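Local coordinates for protein transcriptional regulator, LuxR family (Burkholderia thailandensis, PDB 3MQQ) that probably binds DNA to regulate transcription, the part present here being its PAS domain, at residues 46-49 against 53-56; 80-83 against 87-90. All coordinates share one frame; numbering follows the deposited sequence. Where two conformers were deposited one is given.

Interaction 1 (46-49 against 53-56); sequences SFEV and SSDE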
ATOM      1  N   SER B  46      -2.558 -18.309 -10.017  1.00 21.79           N
ATOM      2  CA  SER B  46      -2.880 -17.230 -10.985  1.00 23.25           C
ATOM      3  C   SER B  46      -3.796 -16.183 -10.335  1.00 22.66           C
ATOM      4  O   SER B  46      -4.708 -16.541  -9.596  1.00 23.31           O
ATOM      5  CB  SER B  46      -3.583 -17.773 -12.229  1.00 24.02           C
ATOM      6  OG  SER B  46      -3.938 -16.684 -13.081  1.00 25.46           O
ATOM      7  N   PHE B  47      -3.545 -14.899 -10.584  1.00 22.12           N
ATOM      8  CA  PHE B  47      -4.493 -13.847 -10.200  1.00 23.37           C
ATOM      9  C   PHE B  47      -5.907 -14.143 -10.688  1.00 22.84           C
ATOM     10  O   PHE B  47      -6.866 -13.658 -10.110  1.00 25.13           O
ATOM     11  CB  PHE B  47      -4.060 -12.526 -10.794  1.00 23.56           C
ATOM     12  CG  PHE B  47      -2.999 -11.802 -10.020  1.00 27.17           C
ATOM     13  CD1 PHE B  47      -3.112 -11.582  -8.637  1.00 31.69           C
ATOM     14  CD2 PHE B  47      -1.936 -11.248 -10.693  1.00 30.23           C
ATOM     15  CE1 PHE B  47      -2.128 -10.845  -7.953  1.00 31.77           C
ATOM     16  CE2 PHE B  47      -0.949 -10.501 -10.018  1.00 33.36           C
ATOM     17  CZ  PHE B  47      -1.048 -10.306  -8.655  1.00 33.14           C
ATOM     18  N   GLU B  48      -6.051 -14.937 -11.754  1.00 22.87           N
ATOM     19  CA  GLU B  48      -7.394 -15.213 -12.339  1.00 24.82           C
ATOM     20  C   GLU B  48      -8.442 -15.641 -11.299  1.00 25.31           C
ATOM     21  O   GLU B  48      -9.638 -15.310 -11.409  1.00 26.03           O
ATOM     22  CB  GLU B  48      -7.251 -16.308 -13.420  1.00 25.13           C
ATOM     23  CG  GLU B  48      -8.523 -16.737 -14.202  1.00 30.49           C
ATOM     24  CD  GLU B  48      -8.230 -17.841 -15.244  1.00 38.24           C
ATOM     25  OE1 GLU B  48      -9.121 -18.140 -16.068  1.00 43.36           O
ATOM     26  OE2 GLU B  48      -7.109 -18.424 -15.242  1.00 40.78           O
ATOM     27  N   VAL B  49      -7.989 -16.375 -10.286  1.00 27.07           N
ATOM     28  CA  VAL B  49      -8.910 -16.916  -9.269  1.00 28.45           C
ATOM     29  C   VAL B  49      -9.495 -15.836  -8.339  1.00 27.64           C
ATOM     30  O   VAL B  49     -10.476 -16.074  -7.651  1.00 28.24           O
ATOM     31  CB  VAL B  49      -8.281 -18.116  -8.471  1.00 33.52           C
ATOM     32  CG1 VAL B  49      -7.924 -19.233  -9.411  1.00 35.33           C
ATOM     33  CG2 VAL B  49      -7.064 -17.709  -7.629  1.00 34.99           C
ATOM     34  N   SER B  53     -14.636 -13.546 -12.554  1.00 24.98           N
ATOM     35  CA  SER B  53     -14.699 -14.550 -13.616  1.00 27.83           C
ATOM     36  C   SER B  53     -13.436 -14.496 -14.481  1.00 28.32           C
ATOM     37  O   SER B  53     -12.657 -13.528 -14.408  1.00 27.60           O
ATOM     38  CB  SER B  53     -15.925 -14.271 -14.495  1.00 30.99           C
ATOM     39  OG  SER B  53     -15.746 -13.050 -15.211  1.00 29.48           O
ATOM     40  N   SER B  54     -13.248 -15.533 -15.293  1.00 30.44           N
ATOM     41  CA  SER B  54     -12.171 -15.592 -16.282  0.50 30.40           C
ATOM     42  C   SER B  54     -12.230 -14.401 -17.242  1.00 30.14           C
ATOM     43  O   SER B  54     -11.201 -13.821 -17.591  1.00 29.63           O
ATOM     44  CB  SER B  54     -12.261 -16.906 -17.073  0.50 32.45           C
ATOM     45  OG  SER B  54     -11.313 -16.926 -18.121  0.50 34.67           O
ATOM     46  N   ASP B  55     -13.445 -14.045 -17.673  1.00 31.39           N
ATOM     47  CA  ASP B  55     -13.628 -12.917 -18.593  1.00 31.62           C
ATOM     48  C   ASP B  55     -13.146 -11.601 -17.983  1.00 29.84           C
ATOM     49  O   ASP B  55     -12.566 -10.752 -18.680  1.00 28.98           O
ATOM     50  CB  ASP B  55     -15.099 -12.795 -19.039  1.00 34.07           C
ATOM     51  CG  ASP B  55     -15.489 -13.850 -20.075  1.00 37.69           C
ATOM     52  OD1 ASP B  55     -14.588 -14.571 -20.565  1.00 40.42           O
ATOM     53  OD2 ASP B  55     -16.697 -13.966 -20.398  1.00 41.90           O
ATOM     54  N   GLU B  56     -13.416 -11.429 -16.690  1.00 29.12           N
ATOM     55  CA  GLU B  56     -12.981 -10.232 -15.958  1.00 29.12           C
ATOM     56  C   GLU B  56     -11.457 -10.162 -15.859  1.00 28.44           C
ATOM     57  O   GLU B  56     -10.854  -9.104 -16.093  1.00 29.17           O
ATOM     58  CB  GLU B  56     -13.599 -10.197 -14.565  1.00 30.20           C
ATOM     59  CG  GLU B  56     -15.055  -9.668 -14.522  1.00 32.75           C
ATOM     60  CD  GLU B  56     -15.220  -8.215 -14.986  1.00 35.29           C
ATOM     61  OE1 GLU B  56     -15.193  -7.304 -14.135  1.00 35.10           O
ATOM     62  OE2 GLU B  56     -15.373  -7.978 -16.206  1.00 36.51           O
TER
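The carboxylate of E48 meets S54 through one oxygen, OE1, and neither of its faces is covered by 53-56. S54 OG stands 3.2 Å from OE1, and the bond the hydroxyl gives is weak. S54 CB comes up beside it, 3.5 Å from OE1. The ring of F47 turns the other way, into the domain, where W108 meets it edge-to-face and V17 and F57 pack against it.

E48 spans the gap by being stretched out: CG is anti to the backbone N (chi1 -178°) and the chain stays extended beyond it. S54 was deposited in two conformers, so the bond rests on one of them and is doubtful as a permanent link.

Each segment is held more firmly from within. S46 OG accepts the backbone N-H of E48 at 3.0 Å, an ST turn that opens the short 3-10 segment 47-49. A weak backbone bond from V49 N to S46 O follows it. Across the loop, S53 is the N-cap of helix 54-71: its OG takes the N-H of E56 at 3.2 Å with an angle of 156° at the hydrogen. E56 in turn makes a salt bridge through OE2 to R59, one turn along the same helix.

These pieces belong to the connecting region of the PAS domain, between its first two strands and the hairpin that follows. At this surface E48 places its negative charge beside the first turn of the helix, where the helix dipole would probably favour it. A single weak hydrogen bond to a serine with two conformers suggests a loose link between the ST turn at S46 and the capped helix start at S53.

Interaction 2 (80-83 against 87-90); sequences MKRA and LFWC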
HETATM    1  N   MSE B  80     -13.556  -7.776  -6.938  1.00 21.96           N
HETATM    2  CA  MSE B  80     -12.845  -9.035  -6.867  1.00 23.66           C
HETATM    3  C   MSE B  80     -13.663 -10.059  -6.095  1.00 24.07           C
HETATM    4  O   MSE B  80     -14.744  -9.741  -5.612  1.00 24.33           O
HETATM    5  CB  MSE B  80     -11.453  -8.809  -6.238  1.00 24.79           C
HETATM    6  CG  MSE B  80     -10.646  -7.760  -7.032  1.00 27.76           C
HETATM    7 SE   MSE B  80     -10.124  -8.383  -8.790  1.00 37.16          SE
HETATM    8  CE  MSE B  80      -8.488  -9.312  -8.303  1.00 30.74           C
ATOM      9  N   LYS B  81     -13.137 -11.275  -6.018  1.00 25.06           N
ATOM     10  CA  LYS B  81     -13.832 -12.430  -5.457  1.00 26.63           C
ATOM     11  C   LYS B  81     -13.038 -13.107  -4.330  1.00 26.31           C
ATOM     12  O   LYS B  81     -11.952 -13.651  -4.554  1.00 27.09           O
ATOM     13  CB  LYS B  81     -14.113 -13.446  -6.575  1.00 29.55           C
ATOM     14  CG  LYS B  81     -15.036 -14.583  -6.147  1.00 32.04           C
ATOM     15  CD  LYS B  81     -15.367 -15.480  -7.331  1.00 37.71           C
ATOM     16  CE  LYS B  81     -14.170 -16.336  -7.709  1.00 38.56           C
ATOM     17  NZ  LYS B  81     -13.537 -16.839  -6.471  1.00 42.38           N
ATOM     18  N   ARG B  82     -13.612 -13.130  -3.127  1.00 26.36           N
ATOM     19  CA  ARG B  82     -13.014 -13.872  -2.008  1.00 28.63           C
ATOM     20  C   ARG B  82     -13.142 -15.385  -2.211  1.00 31.79           C
ATOM     21  O   ARG B  82     -14.011 -15.843  -2.953  1.00 33.33           O
ATOM     22  CB  ARG B  82     -13.654 -13.459  -0.667  1.00 27.61           C
ATOM     23  CG  ARG B  82     -13.753 -11.953  -0.437  1.00 27.87           C
ATOM     24  CD  ARG B  82     -14.268 -11.632   0.970  1.00 25.80           C
ATOM     25  NE  ARG B  82     -14.846 -10.295   1.114  1.00 25.31           N
ATOM     26  CZ  ARG B  82     -14.150  -9.202   1.418  1.00 28.45           C
ATOM     27  NH1 ARG B  82     -12.821  -9.273   1.584  1.00 28.11           N
ATOM     28  NH2 ARG B  82     -14.773  -8.043   1.548  1.00 27.57           N
ATOM     29  N   ALA B  83     -12.254 -16.159  -1.589  1.00 30.34           N
ATOM     30  CA  ALA B  83     -12.449 -17.604  -1.514  1.00 33.93           C
ATOM     31  C   ALA B  83     -13.865 -17.858  -0.988  1.00 36.68           C
ATOM     32  O   ALA B  83     -14.282 -17.260   0.007  1.00 38.31           O
ATOM     33  CB  ALA B  83     -11.398 -18.262  -0.609  1.00 35.88           C
ATOM     34  N   LEU B  87     -18.271 -11.364  -3.603  1.00 29.31           N
ATOM     35  CA  LEU B  87     -17.736 -10.286  -4.432  1.00 27.03           C
ATOM     36  C   LEU B  87     -17.590  -9.016  -3.590  1.00 26.59           C
ATOM     37  O   LEU B  87     -18.444  -8.708  -2.737  1.00 28.23           O
ATOM     38  CB  LEU B  87     -18.632 -10.070  -5.675  1.00 27.88           C
ATOM     39  CG  LEU B  87     -18.778 -11.291  -6.600  1.00 29.85           C
ATOM     40  CD1 LEU B  87     -19.719 -11.004  -7.764  1.00 32.07           C
ATOM     41  CD2 LEU B  87     -17.427 -11.797  -7.127  1.00 27.51           C
ATOM     42  N   PHE B  88     -16.490  -8.302  -3.800  1.00 24.51           N
ATOM     43  CA  PHE B  88     -16.200  -7.117  -2.986  1.00 24.19           C
ATOM     44  C   PHE B  88     -15.364  -6.143  -3.778  1.00 22.51           C
ATOM     45  O   PHE B  88     -14.717  -6.515  -4.759  1.00 22.60           O
ATOM     46  CB  PHE B  88     -15.468  -7.505  -1.695  1.00 24.41           C
ATOM     47  CG  PHE B  88     -14.035  -7.896  -1.906  1.00 22.71           C
ATOM     48  CD1 PHE B  88     -12.995  -7.037  -1.518  1.00 23.00           C
ATOM     49  CD2 PHE B  88     -13.713  -9.132  -2.481  1.00 24.02           C
ATOM     50  CE1 PHE B  88     -11.672  -7.406  -1.698  1.00 21.26           C
ATOM     51  CE2 PHE B  88     -12.375  -9.498  -2.678  1.00 21.60           C
ATOM     52  CZ  PHE B  88     -11.365  -8.644  -2.289  1.00 21.54           C
ATOM     53  N   TRP B  89     -15.359  -4.894  -3.334  1.00 22.49           N
ATOM     54  CA  TRP B  89     -14.575  -3.865  -3.995  1.00 21.57           C
ATOM     55  C   TRP B  89     -13.179  -3.787  -3.381  1.00 21.37           C
ATOM     56  O   TRP B  89     -13.020  -3.822  -2.160  1.00 22.39           O
ATOM     57  CB  TRP B  89     -15.265  -2.522  -3.842  1.00 22.06           C
ATOM     58  CG  TRP B  89     -16.382  -2.353  -4.815  1.00 24.14           C
ATOM     59  CD1 TRP B  89     -17.694  -2.704  -4.644  1.00 26.16           C
ATOM     60  CD2 TRP B  89     -16.285  -1.788  -6.121  1.00 25.24           C
ATOM     61  NE1 TRP B  89     -18.421  -2.383  -5.767  1.00 27.77           N
ATOM     62  CE2 TRP B  89     -17.581  -1.806  -6.684  1.00 26.77           C
ATOM     63  CE3 TRP B  89     -15.228  -1.263  -6.872  1.00 27.57           C
ATOM     64  CZ2 TRP B  89     -17.844  -1.336  -7.968  1.00 28.02           C
ATOM     65  CZ3 TRP B  89     -15.491  -0.776  -8.137  1.00 25.44           C
ATOM     66  CH2 TRP B  89     -16.791  -0.812  -8.675  1.00 28.20           C
ATOM     67  N   CYS B  90     -12.190  -3.697  -4.265  1.00 20.88           N
ATOM     68  CA  CYS B  90     -10.794  -3.698  -3.872  1.00 19.73           C
ATOM     69  C   CYS B  90     -10.017  -2.628  -4.626  1.00 19.95           C
ATOM     70  O   CYS B  90     -10.112  -2.538  -5.831  1.00 22.12           O
ATOM     71  CB  CYS B  90     -10.222  -5.089  -4.222  1.00 21.18           C
ATOM     72  SG  CYS B  90      -8.599  -5.501  -3.608  1.00 24.58           S
TER
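F88 carries its ring between its own backbone N and carbonyl carbon (chi1 73°), and R82 runs extended from CG to NE and then turns at its last torsion, which lays the guanidinium over that ring. The planes are only 17° apart and the centres 3.9 Å, a flat stack that is also cation-pi. NH2 reaches back over F88 CB at 3.4 Å, while R82 CG touches CD2 of the ring at 3.5 Å. The rotation of the guanidinium is fixed from outside: NE forms a salt bridge with E86, and NH1 one with D112 plus a hydrogen bond to I34 O. F35 meets the F88 ring edge-to-face.

Both residues belong to the beta hairpin of strands 74-81 and 87-96 and its turn, at one margin of the antiparallel PAS sheet. M80, a selenomethionine, and F88 form a hydrogen-bonded pair: M80 N gives to F88 O at 2.8 Å and 165°, and F88 N returns to M80 O at 2.9 Å. M80 CB packs on F88 CE2, and its CG on C90 CB at 3.9 Å.

On the other face K81 and L87 are a non-hydrogen-bonded pair, where CD2 of L87 presses on K81 CB at 3.7 Å. A bound ethanol, probably from the crystallisation liquor, comes to about 4 Å of the R82 side chain between nearest atoms.

From the N terminus, interaction 1 comes first, closing the short loop 50-52 between the 3-10 turn at 46-49 and the start of helix 54-71. The chain then runs the length of that helix and enters strand 74-81, whose end opens interaction 2; this closes the hairpin turn 84-86 onto strand 87-96. The two contacts are in series, neither nested nor crossed, with centres about 11 Å apart. They touch nonetheless, through a weak bond from K81 NZ to V49 O. L50 also bonds to the K81 backbone and P52 meets L87, so the loop of interaction 1 lies along the hairpin and joins the connecting region to the sheet margin.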